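Local atomic coordinates of MS5a (Brassica napus, PDB entry 6L77), a protein that is related to meiosis but of unknown molecular function, its C-terminal part, described here, bearing cystatin-like folds that appear to enhance papain rather than inhibit it. Residues 39-44 and 50-55; 144-149 and 204-209; 168-173 and 177-182. All coordinates share one frame; numbering follows the deposited sequence. Where two conformers were deposited one is given.

How the contacts relate
The three contacts lie along one antiparallel sheet. Contact 1 joins neighbouring strands of a hairpin at one end of it, near the surface, and rests on backbone hydrogen bonds, with side chains meeting on both faces. Contact 2, its centre about 8 Å from the centre of the chain, sets helix 138-150 across strand 201-212; it is buried, held by small residues, an aromatic pair and a water. Contact 3 lies nested in the chain between the segments of contact 2, toward the other end of the sheet from contact 1. It is a small buried aliphatic contact between strand 161-170 and the short helix that follows it.

Contact 1: residues 39-44 and 50-55; sequences EKYVVV and VSYNIT
Val43 and Tyr52 meet as knob and plate on one side of a beta hairpin, strands 34-45 and 49-60, which forms the end of the antiparallel sheet in this cystatin-like fold. The methyl CG2 of Val43 stands over one face of the Tyr52 ring, 4.0 Å from its centroid, and is offset toward the rim, a CH-pi contact that a branched residue makes well because its methyl lies close to the backbone. Tyr41 lies alongside, pointing the same way, and its CD2 comes to the edge of the Tyr52 ring, 4.1 Å from CD2 of Tyr52. CG of Tyr41 sits between the backbone N and the carbonyl carbon (chi1 63°), while its CB rests on CG1 of Ile54 at 3.9 Å. On this face Tyr41, Tyr52 and Ile54 meet Val13, Val14 and Tyr17 of helix 12-29; their broad, mostly apolar surfaces suit a face packed on a helix.

The opposite face, with Lys40, Ser51, Asn53 and Thr55, is more polar. Ser51 is small enough to nestle against Val44, its OG 3.2 Å from Val44 CB, and a water links that hydroxyl to Val42 O. Nearby, the aliphatic CG of Lys40 lies on CB of Thr55 at 3.8 Å, the two side chains crossing at a slant. The Thr55 hydroxyl is bonded to Lys91, and the flexible Lys40 chain can run out toward solvent.

Classic beta bulges interrupt both ends of the pairing. At one, Val50 and Ser51 together face Val44. At the other, Glu39 and Lys40 face Thr55, whose carbonyl O accepts two backbone bonds, from Glu39 N at 2.9 Å and from Lys40 N at 3.3 Å.

Contact 2: residues 144-149 and 204-209; sequences EISFFN and HIAIVR
Ser146 presses its side chain against Ala206 and Val208 at the closest part of this contact. Its CB is 3.6 Å from the CB of Ala206, and its OG reaches CB of Ala206 and CG2 of Val208, both at 3.5 Å. With side chains as small as serine and alanine, the CA atoms of Ser146 and Ala206 come to 6.3 Å. The hydroxyl lies beside its own backbone N (chi1 -59°) and is bonded to Tyr142 O one turn earlier in the helix, so this polar group tolerates burial among methyls. Beside these direct methyl contacts a water donates to Ser146 OG at 2.8 Å and, weakly, to Ile207 O, linking helix and strand.

Helix 138-150 here lies across strand 201-212, its segment axis 8.9 Å from that of the strand at closest approach: a helix packed across an antiparallel sheet, as in the cystatin-like fold. Ile145 and Phe148, on other sides of the same helix, turn to helix 12-29, giving the helix a second apolar side.

Packing is looser toward the start of the strand segment, where partly exposed Phe147 reaches His204 through its ring alone. CG of Phe147 is anti to the backbone N (chi1 -178°), a setting that swings the ring out from the helix so that its edge meets a face of the imidazole. The planes stand at 81°, in an offset edge-to-face pair, with Phe147 CE1 3.9 Å from His204 NE2. The histidine is steadied from outside the contact: its NE2 is hydrogen-bonded to Gln194 OE1, and its ring stacks with Tyr192.

Contact 3: residues 168-173 and 177-182; sequences VETEEN and ETVLKS
Val168 and Thr170 meet Val179 mainly through methyl groups; the contact itself holds no ring, and the flat groups next to it are peptide carbonyls. From outside, Tyr126 of strand 124-127 touches both Thr170 and Val179. The plane of the Thr178 carbonyl, next to Val179, is approached from both faces: Ser182 N comes from one and Ser182 OG from the other, the latter 2.9 Å from Thr178 O. The hydroxyl thus adds a second bond where the helix ends and Ser182 leaves helical geometry. At the other margin Thr170 OG1 donates to Glu172 O at 2.7 Å, tilted 30° from that carbonyl plane, and ties Thr170 to the backbone two residues on.

Between these polar margins the aliphatic groups interlock. Val179 offers both branches: CG1 touches CG1 of Val168 at 3.4 Å, tighter than usual for two carbons, while CG2 lies 3.7 Å from CG2 of Thr170. Val168 and Val179 point in opposite senses and pass alongside one another, whereas Thr170 crosses Val179 at an angle.

The segments belong to a short connection in the second half of the antiparallel sheet, in which strand 161-170 leads through helix 176-181 to strand 186-195, its antiparallel neighbour. The short helix folds back on the strand it has just left, and Val179 is the residue on it that plugs into the strand's face. A beta-branched residue serves here because its methyls sit close to the backbone and can spread over two strand side chains at once.

Threonine plays a double part. With chi1 at 62°, its OG1 turns to the Glu172 carbonyl and its methyl is left to face Val179.

Contact 1: residues 39-44 and 50-55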
ATOM      1  N   GLU A  39       6.824   8.809 -17.016  1.00 18.49           N
ATOM      2  CA  GLU A  39       7.072   9.083 -18.429  1.00 20.71           C
ATOM      3  C   GLU A  39       5.895   8.676 -19.303  1.00 24.69           C
ATOM      4  O   GLU A  39       5.515   9.401 -20.228  1.00 21.37           O
ATOM      5  CB  GLU A  39       8.319   8.332 -18.916  1.00 24.92           C
ATOM      6  CG  GLU A  39       9.634   8.902 -18.453  1.00 46.89           C
ATOM      7  CD  GLU A  39      10.178   9.974 -19.381  1.00 66.91           C
ATOM      8  OE1 GLU A  39       9.431  10.437 -20.269  1.00 75.43           O
ATOM      9  OE2 GLU A  39      11.359  10.350 -19.224  1.00 76.30           O
ATOM     10  N   LYS A  40       5.336   7.501 -19.059  1.00 21.00           N
ATOM     11  CA  LYS A  40       4.233   7.036 -19.884  1.00 20.00           C
ATOM     12  C   LYS A  40       3.606   5.853 -19.181  1.00 19.26           C
ATOM     13  O   LYS A  40       4.223   5.235 -18.312  1.00 20.48           O
ATOM     14  CB  LYS A  40       4.685   6.633 -21.285  1.00 28.55           C
ATOM     15  CG  LYS A  40       5.702   5.518 -21.326  1.00 29.19           C
ATOM     16  CD  LYS A  40       5.643   4.826 -22.693  1.00 47.51           C
ATOM     17  CE  LYS A  40       6.763   3.816 -22.861  1.00 58.77           C
ATOM     18  NZ  LYS A  40       6.561   2.964 -24.065  1.00 66.71           N
ATOM     19  N   TYR A  41       2.362   5.560 -19.549  1.00 19.58           N
ATOM     20  CA  TYR A  41       1.749   4.338 -19.065  1.00 18.65           C
ATOM     21  C   TYR A  41       0.810   3.816 -20.135  1.00 20.67           C
ATOM     22  O   TYR A  41       0.358   4.566 -21.010  1.00 20.58           O
ATOM     23  CB  TYR A  41       1.021   4.540 -17.725  1.00 18.93           C
ATOM     24  CG  TYR A  41      -0.145   5.518 -17.773  1.00 23.01           C
ATOM     25  CD1 TYR A  41       0.061   6.872 -17.632  1.00 23.63           C
ATOM     26  CD2 TYR A  41      -1.452   5.069 -17.944  1.00 27.20           C
ATOM     27  CE1 TYR A  41      -0.986   7.757 -17.645  1.00 25.50           C
ATOM     28  CE2 TYR A  41      -2.506   5.951 -17.967  1.00 26.72           C
ATOM     29  CZ  TYR A  41      -2.256   7.299 -17.815  1.00 29.69           C
ATOM     30  OH  TYR A  41      -3.281   8.205 -17.846  1.00 32.54           O
ATOM     31  N   VAL A  42       0.589   2.506 -20.101  1.00 18.94           N
ATOM     32  CA  VAL A  42      -0.308   1.825 -21.027  1.00 20.00           C
ATOM     33  C   VAL A  42      -1.361   1.137 -20.188  1.00 20.41           C
ATOM     34  O   VAL A  42      -1.028   0.413 -19.243  1.00 22.09           O
ATOM     35  CB  VAL A  42       0.432   0.805 -21.907  1.00 20.13           C
ATOM     36  CG1 VAL A  42      -0.542   0.173 -22.922  1.00 21.44           C
ATOM     37  CG2 VAL A  42       1.599   1.478 -22.627  1.00 26.06           C
ATOM     38  N   VAL A  43      -2.631   1.354 -20.513  1.00 21.50           N
ATOM     39  CA  VAL A  43      -3.677   0.761 -19.697  1.00 22.06           C
ATOM     40  C   VAL A  43      -4.613  -0.046 -20.583  1.00 23.45           C
ATOM     41  O   VAL A  43      -5.006   0.401 -21.668  1.00 24.31           O
ATOM     42  CB  VAL A  43      -4.415   1.813 -18.839  1.00 31.10           C
ATOM     43  CG1 VAL A  43      -4.804   2.989 -19.621  1.00 38.97           C
ATOM     44  CG2 VAL A  43      -5.618   1.215 -18.106  1.00 23.07           C
ATOM     45  N   VAL A  44      -4.919  -1.264 -20.133  1.00 23.78           N
ATOM     46  CA  VAL A  44      -5.840  -2.159 -20.811  1.00 25.28           C
ATOM     47  C   VAL A  44      -7.165  -2.062 -20.080  1.00 26.20           C
ATOM     48  O   VAL A  44      -7.213  -2.185 -18.851  1.00 25.66           O
ATOM     49  CB  VAL A  44      -5.305  -3.602 -20.821  1.00 27.03           C
ATOM     50  CG1 VAL A  44      -6.306  -4.547 -21.462  1.00 27.07           C
ATOM     51  CG2 VAL A  44      -3.963  -3.661 -21.538  1.00 25.69           C
ATOM     52  N   VAL A  50      -7.924  -2.743 -16.134  1.00 28.94           N
ATOM     53  CA  VAL A  50      -7.503  -3.953 -15.437  1.00 24.98           C
ATOM     54  C   VAL A  50      -5.990  -4.118 -15.394  1.00 27.07           C
ATOM     55  O   VAL A  50      -5.495  -4.905 -14.567  1.00 24.28           O
ATOM     56  CB  VAL A  50      -8.156  -5.211 -16.050  1.00 27.97           C
ATOM     57  CG1 VAL A  50      -9.641  -5.219 -15.778  1.00 31.97           C
ATOM     58  CG2 VAL A  50      -7.899  -5.262 -17.561  1.00 26.91           C
ATOM     59  N   SER A  51      -5.236  -3.408 -16.230  1.00 22.90           N
ATOM     60  CA  SER A  51      -3.791  -3.507 -16.140  1.00 25.24           C
ATOM     61  C   SER A  51      -3.157  -2.170 -16.479  1.00 23.66           C
ATOM     62  O   SER A  51      -3.578  -1.487 -17.415  1.00 23.53           O
ATOM     63  CB  SER A  51      -3.239  -4.595 -17.057  1.00 30.03           C
ATOM     64  OG  SER A  51      -3.374  -4.225 -18.404  1.00 45.23           O
ATOM     65  N   TYR A  52      -2.121  -1.831 -15.719  1.00 19.65           N
ATOM     66  CA  TYR A  52      -1.300  -0.651 -15.931  1.00 18.88           C
ATOM     67  C   TYR A  52       0.132  -1.113 -16.134  1.00 19.37           C
ATOM     68  O   TYR A  52       0.646  -1.894 -15.334  1.00 21.76           O
ATOM     69  CB  TYR A  52      -1.360   0.310 -14.735  1.00 19.53           C
ATOM     70  CG  TYR A  52      -2.644   1.097 -14.636  1.00 22.51           C
ATOM     71  CD1 TYR A  52      -3.753   0.574 -13.981  1.00 23.07           C
ATOM     72  CD2 TYR A  52      -2.753   2.360 -15.213  1.00 23.15           C
ATOM     73  CE1 TYR A  52      -4.934   1.295 -13.896  1.00 22.50           C
ATOM     74  CE2 TYR A  52      -3.927   3.088 -15.133  1.00 27.30           C
ATOM     75  CZ  TYR A  52      -5.010   2.553 -14.473  1.00 26.20           C
ATOM     76  OH  TYR A  52      -6.168   3.280 -14.401  1.00 24.99           O
ATOM     77  N   ASN A  53       0.748  -0.671 -17.214  1.00 18.10           N
ATOM     78  CA  ASN A  53       2.176  -0.865 -17.451  1.00 19.72           C
ATOM     79  C   ASN A  53       2.764   0.533 -17.451  1.00 18.32           C
ATOM     80  O   ASN A  53       2.536   1.300 -18.390  1.00 20.83           O
ATOM     81  CB  ASN A  53       2.424  -1.600 -18.769  1.00 23.39           C
ATOM     82  CG  ASN A  53       3.902  -1.627 -19.181  1.00 36.65           C
ATOM     83  OD1 ASN A  53       4.805  -1.381 -18.380  1.00 39.32           O
ATOM     84  ND2 ASN A  53       4.145  -1.921 -20.452  1.00 49.60           N
ATOM     85  N   ILE A  54       3.483   0.872 -16.382  1.00 16.18           N
ATOM     86  CA  ILE A  54       3.906   2.238 -16.108  1.00 15.79           C
ATOM     87  C   ILE A  54       5.418   2.309 -16.265  1.00 20.35           C
ATOM     88  O   ILE A  54       6.149   1.490 -15.691  1.00 18.13           O
ATOM     89  CB  ILE A  54       3.497   2.678 -14.692  1.00 19.32           C
ATOM     90  CG1 ILE A  54       1.993   2.550 -14.510  1.00 16.75           C
ATOM     91  CG2 ILE A  54       3.984   4.109 -14.399  1.00 19.27           C
ATOM     92  CD1 ILE A  54       1.575   2.582 -13.018  1.00 17.94           C
ATOM     93  N   THR A  55       5.879   3.286 -17.032  1.00 15.41           N
ATOM     94  CA  THR A  55       7.295   3.592 -17.151  1.00 16.32           C
ATOM     95  C   THR A  55       7.550   4.875 -16.374  1.00 17.39           C
ATOM     96  O   THR A  55       6.965   5.920 -16.678  1.00 16.80           O
ATOM     97  CB  THR A  55       7.694   3.750 -18.619  1.00 21.18           C
ATOM     98  OG1 THR A  55       7.359   2.552 -19.334  1.00 19.43           O
ATOM     99  CG2 THR A  55       9.198   4.037 -18.739  1.00 19.02           C
TER
HETATM  100  O   HOH W   1      -1.123  -2.434 -19.590  1.00 29.09           O

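Contact 2: residues 144-149 and 204-209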
ATOM      1  N   GLU A 144      -3.104   6.088   2.063  1.00 24.35           N
ATOM      2  CA  GLU A 144      -3.431   6.985   0.957  1.00 24.45           C
ATOM      3  C   GLU A 144      -4.196   6.262  -0.143  1.00 22.26           C
ATOM      4  O   GLU A 144      -5.159   6.806  -0.701  1.00 24.37           O
ATOM      5  CB  GLU A 144      -2.153   7.621   0.414  1.00 23.80           C
ATOM      6  CG  GLU A 144      -1.589   8.645   1.382  1.00 27.91           C
ATOM      7  CD  GLU A 144      -0.289   9.267   0.913  1.00 44.76           C
ATOM      8  OE1 GLU A 144       0.278   8.799  -0.100  1.00 45.77           O
ATOM      9  OE2 GLU A 144       0.164  10.227   1.573  1.00 40.26           O
ATOM     10  N   ILE A 145      -3.795   5.033  -0.469  1.00 22.07           N
ATOM     11  CA  ILE A 145      -4.521   4.277  -1.485  1.00 20.72           C
ATOM     12  C   ILE A 145      -5.927   3.942  -1.000  1.00 22.90           C
ATOM     13  O   ILE A 145      -6.890   3.991  -1.773  1.00 23.28           O
ATOM     14  CB  ILE A 145      -3.734   3.011  -1.872  1.00 21.97           C
ATOM     15  CG1 ILE A 145      -2.377   3.409  -2.459  1.00 23.25           C
ATOM     16  CG2 ILE A 145      -4.518   2.189  -2.886  1.00 24.37           C
ATOM     17  CD1 ILE A 145      -1.442   2.252  -2.689  1.00 21.17           C
ATOM     18  N   SER A 146      -6.068   3.616   0.287  1.00 23.93           N
ATOM     19  CA  SER A 146      -7.389   3.349   0.850  1.00 24.77           C
ATOM     20  C   SER A 146      -8.280   4.581   0.768  1.00 24.74           C
ATOM     21  O   SER A 146      -9.452   4.492   0.381  1.00 25.08           O
ATOM     22  CB  SER A 146      -7.255   2.890   2.306  1.00 24.48           C
ATOM     23  OG  SER A 146      -6.462   1.721   2.403  1.00 25.41           O
ATOM     24  N   PHE A 147      -7.744   5.742   1.153  1.00 23.83           N
ATOM     25  CA  PHE A 147      -8.531   6.973   1.105  1.00 28.57           C
ATOM     26  C   PHE A 147      -8.956   7.297  -0.324  1.00 25.70           C
ATOM     27  O   PHE A 147     -10.105   7.695  -0.568  1.00 28.11           O
ATOM     28  CB  PHE A 147      -7.720   8.125   1.707  1.00 27.75           C
ATOM     29  CG  PHE A 147      -8.463   9.437   1.741  1.00 28.34           C
ATOM     30  CD1 PHE A 147      -9.562   9.607   2.572  1.00 32.00           C
ATOM     31  CD2 PHE A 147      -8.066  10.491   0.936  1.00 31.00           C
ATOM     32  CE1 PHE A 147     -10.252  10.806   2.594  1.00 36.12           C
ATOM     33  CE2 PHE A 147      -8.759  11.704   0.957  1.00 34.46           C
ATOM     34  CZ  PHE A 147      -9.846  11.854   1.783  1.00 33.05           C
ATOM     35  N   PHE A 148      -8.036   7.121  -1.277  1.00 27.65           N
ATOM     36  CA  PHE A 148      -8.310   7.375  -2.690  1.00 24.71           C
ATOM     37  C   PHE A 148      -9.466   6.525  -3.195  1.00 28.35           C
ATOM     38  O   PHE A 148     -10.363   7.024  -3.896  1.00 28.90           O
ATOM     39  CB  PHE A 148      -7.037   7.103  -3.497  1.00 23.57           C
ATOM     40  CG  PHE A 148      -7.249   7.078  -4.978  1.00 25.06           C
ATOM     41  CD1 PHE A 148      -7.513   8.251  -5.674  1.00 33.05           C
ATOM     42  CD2 PHE A 148      -7.161   5.885  -5.681  1.00 23.51           C
ATOM     43  CE1 PHE A 148      -7.693   8.239  -7.043  1.00 30.87           C
ATOM     44  CE2 PHE A 148      -7.350   5.861  -7.054  1.00 29.22           C
ATOM     45  CZ  PHE A 148      -7.618   7.040  -7.738  1.00 30.33           C
ATOM     46  N   ASN A 149      -9.474   5.239  -2.839  1.00 25.07           N
ATOM     47  CA  ASN A 149     -10.528   4.346  -3.304  1.00 26.01           C
ATOM     48  C   ASN A 149     -11.872   4.595  -2.636  1.00 38.37           C
ATOM     49  O   ASN A 149     -12.868   4.000  -3.072  1.00 35.91           O
ATOM     50  CB  ASN A 149     -10.121   2.885  -3.100  1.00 25.86           C
ATOM     51  CG  ASN A 149      -9.199   2.380  -4.192  1.00 30.86           C
ATOM     52  OD1 ASN A 149      -9.646   2.092  -5.304  1.00 35.53           O
ATOM     53  ND2 ASN A 149      -7.903   2.279  -3.887  1.00 22.42           N
ATOM     54  N   HIS A 204     -11.557   7.857  10.027  1.00 34.51           N
ATOM     55  CA  HIS A 204     -11.453   6.726   9.114  1.00 33.42           C
ATOM     56  C   HIS A 204     -10.714   5.563   9.762  1.00 33.55           C
ATOM     57  O   HIS A 204      -9.813   5.754  10.584  1.00 30.08           O
ATOM     58  CB  HIS A 204     -10.694   7.089   7.828  1.00 32.62           C
ATOM     59  CG  HIS A 204     -11.328   8.172   7.010  1.00 36.01           C
ATOM     60  ND1 HIS A 204     -12.327   7.925   6.092  1.00 39.28           N
ATOM     61  CD2 HIS A 204     -11.073   9.501   6.941  1.00 40.76           C
ATOM     62  CE1 HIS A 204     -12.672   9.059   5.506  1.00 45.60           C
ATOM     63  NE2 HIS A 204     -11.926  10.030   6.001  1.00 40.71           N
ATOM     64  N   ILE A 205     -11.076   4.352   9.337  1.00 31.70           N
ATOM     65  CA  ILE A 205     -10.271   3.152   9.545  1.00 30.10           C
ATOM     66  C   ILE A 205     -10.104   2.465   8.197  1.00 30.12           C
ATOM     67  O   ILE A 205     -11.085   2.278   7.470  1.00 30.27           O
ATOM     68  CB  ILE A 205     -10.916   2.188  10.561  1.00 28.78           C
ATOM     69  CG1 ILE A 205     -10.897   2.799  11.968  1.00 29.62           C
ATOM     70  CG2 ILE A 205     -10.216   0.830  10.545  1.00 31.46           C
ATOM     71  CD1 ILE A 205     -11.699   2.012  12.999  1.00 34.83           C
ATOM     72  N   ALA A 206      -8.865   2.098   7.863  1.00 25.54           N
ATOM     73  CA  ALA A 206      -8.576   1.276   6.695  1.00 24.48           C
ATOM     74  C   ALA A 206      -8.039  -0.072   7.156  1.00 27.23           C
ATOM     75  O   ALA A 206      -7.291  -0.154   8.137  1.00 28.47           O
ATOM     76  CB  ALA A 206      -7.566   1.956   5.765  1.00 23.34           C
ATOM     77  N   ILE A 207      -8.433  -1.131   6.458  1.00 25.36           N
ATOM     78  CA  ILE A 207      -7.942  -2.479   6.729  1.00 23.34           C
ATOM     79  C   ILE A 207      -7.388  -3.020   5.421  1.00 27.40           C
ATOM     80  O   ILE A 207      -8.104  -3.059   4.419  1.00 26.30           O
ATOM     81  CB  ILE A 207      -9.051  -3.396   7.275  1.00 30.60           C
ATOM     82  CG1 ILE A 207      -9.619  -2.822   8.578  1.00 27.65           C
ATOM     83  CG2 ILE A 207      -8.509  -4.803   7.501  1.00 30.04           C
ATOM     84  CD1 ILE A 207     -10.798  -3.600   9.142  1.00 29.47           C
ATOM     85  N   VAL A 208      -6.111  -3.409   5.414  1.00 22.11           N
ATOM     86  CA  VAL A 208      -5.449  -3.822   4.173  1.00 22.27           C
ATOM     87  C   VAL A 208      -4.648  -5.091   4.425  1.00 24.13           C
ATOM     88  O   VAL A 208      -3.800  -5.121   5.324  1.00 22.78           O
ATOM     89  CB  VAL A 208      -4.511  -2.733   3.621  1.00 22.04           C
ATOM     90  CG1 VAL A 208      -3.863  -3.234   2.324  1.00 27.11           C
ATOM     91  CG2 VAL A 208      -5.253  -1.432   3.382  1.00 24.83           C
ATOM     92  N   ARG A 209      -4.892  -6.127   3.625  1.00 23.13           N
ATOM     93  CA  ARG A 209      -4.060  -7.322   3.664  1.00 21.89           C
ATOM     94  C   ARG A 209      -3.048  -7.278   2.524  1.00 23.74           C
ATOM     95  O   ARG A 209      -3.423  -7.139   1.354  1.00 22.89           O
ATOM     96  CB  ARG A 209      -4.886  -8.603   3.571  1.00 23.89           C
ATOM     97  CG  ARG A 209      -4.003  -9.836   3.748  1.00 27.58           C
ATOM     98  CD  ARG A 209      -4.760 -11.134   3.532  1.00 35.10           C
ATOM     99  NE  ARG A 209      -5.778 -11.350   4.550  1.00 35.50           N
ATOM    100  CZ  ARG A 209      -7.090 -11.293   4.332  1.00 48.89           C
ATOM    101  NH1 ARG A 209      -7.565 -11.041   3.114  1.00 49.12           N
ATOM    102  NH2 ARG A 209      -7.933 -11.511   5.336  1.00 49.88           N
TER
HETATM  103  O   HOH W   2      -8.299  -0.376   2.492  1.00 28.50           O

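Contact 3: residues 168-173 and 177-182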
ATOM      1  N   VAL A 168      -0.547  -4.007  13.205  1.00 24.20           N
ATOM      2  CA  VAL A 168      -0.210  -4.954  12.145  1.00 22.04           C
ATOM      3  C   VAL A 168      -0.308  -6.366  12.703  1.00 21.48           C
ATOM      4  O   VAL A 168       0.160  -6.631  13.816  1.00 23.02           O
ATOM      5  CB  VAL A 168       1.200  -4.703  11.574  1.00 24.30           C
ATOM      6  CG1 VAL A 168       1.512  -5.736  10.496  1.00 24.05           C
ATOM      7  CG2 VAL A 168       1.303  -3.287  10.995  1.00 21.18           C
ATOM      8  N   GLU A 169      -0.904  -7.270  11.929  1.00 20.28           N
ATOM      9  CA  GLU A 169      -1.008  -8.671  12.307  1.00 24.13           C
ATOM     10  C   GLU A 169      -0.237  -9.517  11.305  1.00 23.61           C
ATOM     11  O   GLU A 169      -0.368  -9.333  10.085  1.00 20.13           O
ATOM     12  CB  GLU A 169      -2.470  -9.137  12.403  1.00 28.19           C
ATOM     13  CG  GLU A 169      -2.586 -10.622  12.769  1.00 28.35           C
ATOM     14  CD  GLU A 169      -3.975 -11.054  13.238  1.00 37.72           C
ATOM     15  OE1 GLU A 169      -4.918 -10.239  13.178  1.00 36.24           O
ATOM     16  OE2 GLU A 169      -4.112 -12.219  13.677  1.00 30.31           O
ATOM     17  N   THR A 170       0.573 -10.435  11.826  1.00 21.20           N
ATOM     18  CA  THR A 170       1.343 -11.373  11.025  1.00 25.36           C
ATOM     19  C   THR A 170       0.869 -12.789  11.305  1.00 24.35           C
ATOM     20  O   THR A 170       0.166 -13.057  12.280  1.00 29.52           O
ATOM     21  CB  THR A 170       2.846 -11.288  11.327  1.00 26.20           C
ATOM     22  OG1 THR A 170       3.059 -11.632  12.698  1.00 26.76           O
ATOM     23  CG2 THR A 170       3.379  -9.880  11.061  1.00 28.39           C
ATOM     24  N   GLU A 171       1.312 -13.699  10.438  1.00 27.41           N
ATOM     25  CA  GLU A 171       1.022 -15.120  10.555  1.00 28.53           C
ATOM     26  C   GLU A 171       2.022 -15.845  11.444  1.00 26.94           C
ATOM     27  O   GLU A 171       1.733 -16.950  11.909  1.00 30.91           O
ATOM     28  CB  GLU A 171       1.009 -15.744   9.149  1.00 37.10           C
ATOM     29  CG  GLU A 171       0.423 -14.781   8.097  1.00 50.82           C
ATOM     30  CD  GLU A 171       0.436 -15.320   6.665  1.00 56.53           C
ATOM     31  OE1 GLU A 171       1.272 -16.190   6.339  1.00 55.33           O
ATOM     32  OE2 GLU A 171      -0.399 -14.855   5.860  1.00 57.05           O
ATOM     33  N   GLU A 172       3.175 -15.231  11.706  1.00 23.06           N
ATOM     34  CA  GLU A 172       4.257 -15.847  12.450  1.00 28.54           C
ATOM     35  C   GLU A 172       4.762 -14.863  13.494  1.00 24.60           C
ATOM     36  O   GLU A 172       4.716 -13.643  13.295  1.00 23.03           O
ATOM     37  CB  GLU A 172       5.422 -16.239  11.539  1.00 42.12           C
ATOM     38  CG  GLU A 172       5.038 -17.027  10.308  1.00 64.22           C
ATOM     39  CD  GLU A 172       6.147 -17.031   9.276  1.00 83.75           C
ATOM     40  OE1 GLU A 172       7.187 -16.372   9.514  1.00 84.80           O
ATOM     41  OE2 GLU A 172       5.980 -17.689   8.226  1.00 92.86           O
ATOM     42  N   ASN A 173       5.267 -15.416  14.590  1.00 23.88           N
ATOM     43  CA  ASN A 173       5.773 -14.634  15.713  1.00 23.70           C
ATOM     44  C   ASN A 173       7.183 -14.143  15.383  1.00 23.22           C
ATOM     45  O   ASN A 173       8.162 -14.861  15.597  1.00 27.62           O
ATOM     46  CB  ASN A 173       5.760 -15.484  16.975  1.00 24.89           C
ATOM     47  CG  ASN A 173       6.055 -14.678  18.221  1.00 25.69           C
ATOM     48  OD1 ASN A 173       6.700 -13.636  18.148  1.00 27.91           O
ATOM     49  ND2 ASN A 173       5.592 -15.155  19.363  1.00 25.80           N
ATOM     50  N   GLU A 177      10.868  -5.417  14.024  0.50 19.00           N
ATOM     51  CA  GLU A 177      11.629  -4.893  12.892  0.50 20.92           C
ATOM     52  C   GLU A 177      11.316  -5.659  11.610  0.50 21.96           C
ATOM     53  O   GLU A 177      11.244  -5.069  10.523  0.50 20.51           O
ATOM     54  CB  GLU A 177      13.130  -4.950  13.195  0.50 26.70           C
ATOM     55  CG  GLU A 177      13.523  -4.379  14.546  0.50 27.30           C
ATOM     56  CD  GLU A 177      13.474  -5.422  15.651  0.50 34.36           C
ATOM     57  OE1 GLU A 177      14.458  -6.183  15.802  0.50 40.98           O
ATOM     58  OE2 GLU A 177      12.444  -5.497  16.349  0.50 20.69           O
ATOM     59  N   THR A 178      11.138  -6.977  11.716  1.00 20.96           N
ATOM     60  CA  THR A 178      10.766  -7.776  10.551  1.00 20.98           C
ATOM     61  C   THR A 178       9.396  -7.381  10.028  1.00 24.13           C
ATOM     62  O   THR A 178       9.184  -7.307   8.810  1.00 21.98           O
ATOM     63  CB  THR A 178      10.788  -9.257  10.922  1.00 21.76           C
ATOM     64  OG1 THR A 178      12.118  -9.613  11.314  1.00 25.59           O
ATOM     65  CG2 THR A 178      10.355 -10.123   9.747  1.00 26.00           C
ATOM     66  N   VAL A 179       8.448  -7.120  10.931  1.00 19.66           N
ATOM     67  CA  VAL A 179       7.108  -6.737  10.496  1.00 18.81           C
ATOM     68  C   VAL A 179       7.157  -5.472   9.652  1.00 23.56           C
ATOM     69  O   VAL A 179       6.426  -5.336   8.662  1.00 21.34           O
ATOM     70  CB  VAL A 179       6.191  -6.566  11.719  1.00 19.97           C
ATOM     71  CG1 VAL A 179       4.794  -6.177  11.294  1.00 21.48           C
ATOM     72  CG2 VAL A 179       6.142  -7.872  12.533  1.00 20.40           C
ATOM     73  N   LEU A 180       8.009  -4.523  10.029  1.00 17.97           N
ATOM     74  CA  LEU A 180       8.052  -3.221   9.362  1.00 18.61           C
ATOM     75  C   LEU A 180       8.939  -3.187   8.123  1.00 24.76           C
ATOM     76  O   LEU A 180       8.663  -2.408   7.200  1.00 21.05           O
ATOM     77  CB  LEU A 180       8.544  -2.160  10.351  1.00 18.48           C
ATOM     78  CG  LEU A 180       7.567  -1.830  11.470  1.00 23.93           C
ATOM     79  CD1 LEU A 180       8.306  -1.276  12.703  1.00 23.72           C
ATOM     80  CD2 LEU A 180       6.551  -0.822  10.938  1.00 25.41           C
ATOM     81  N   LYS A 181      10.008  -3.990   8.079  1.00 22.24           N
ATOM     82  CA  LYS A 181      11.040  -3.816   7.062  1.00 23.61           C
ATOM     83  C   LYS A 181      11.110  -4.931   6.024  1.00 27.17           C
ATOM     84  O   LYS A 181      11.757  -4.742   4.993  1.00 30.85           O
ATOM     85  CB  LYS A 181      12.428  -3.678   7.721  1.00 23.65           C
ATOM     86  CG  LYS A 181      12.620  -2.418   8.559  1.00 31.46           C
ATOM     87  CD  LYS A 181      14.058  -2.320   9.073  1.00 39.29           C
ATOM     88  CE  LYS A 181      14.193  -1.307  10.199  1.00 45.32           C
ATOM     89  NZ  LYS A 181      13.957   0.089   9.758  1.00 51.31           N
ATOM     90  N   SER A 182      10.508  -6.089   6.266  1.00 22.40           N
ATOM     91  CA  SER A 182      10.577  -7.178   5.304  1.00 21.64           C
ATOM     92  C   SER A 182       9.265  -7.295   4.540  1.00 24.26           C
ATOM     93  O   SER A 182       8.184  -7.095   5.100  1.00 20.33           O
ATOM     94  CB  SER A 182      10.895  -8.507   5.979  1.00 30.71           C
ATOM     95  OG  SER A 182       9.742  -9.061   6.563  1.00 44.17           O
TER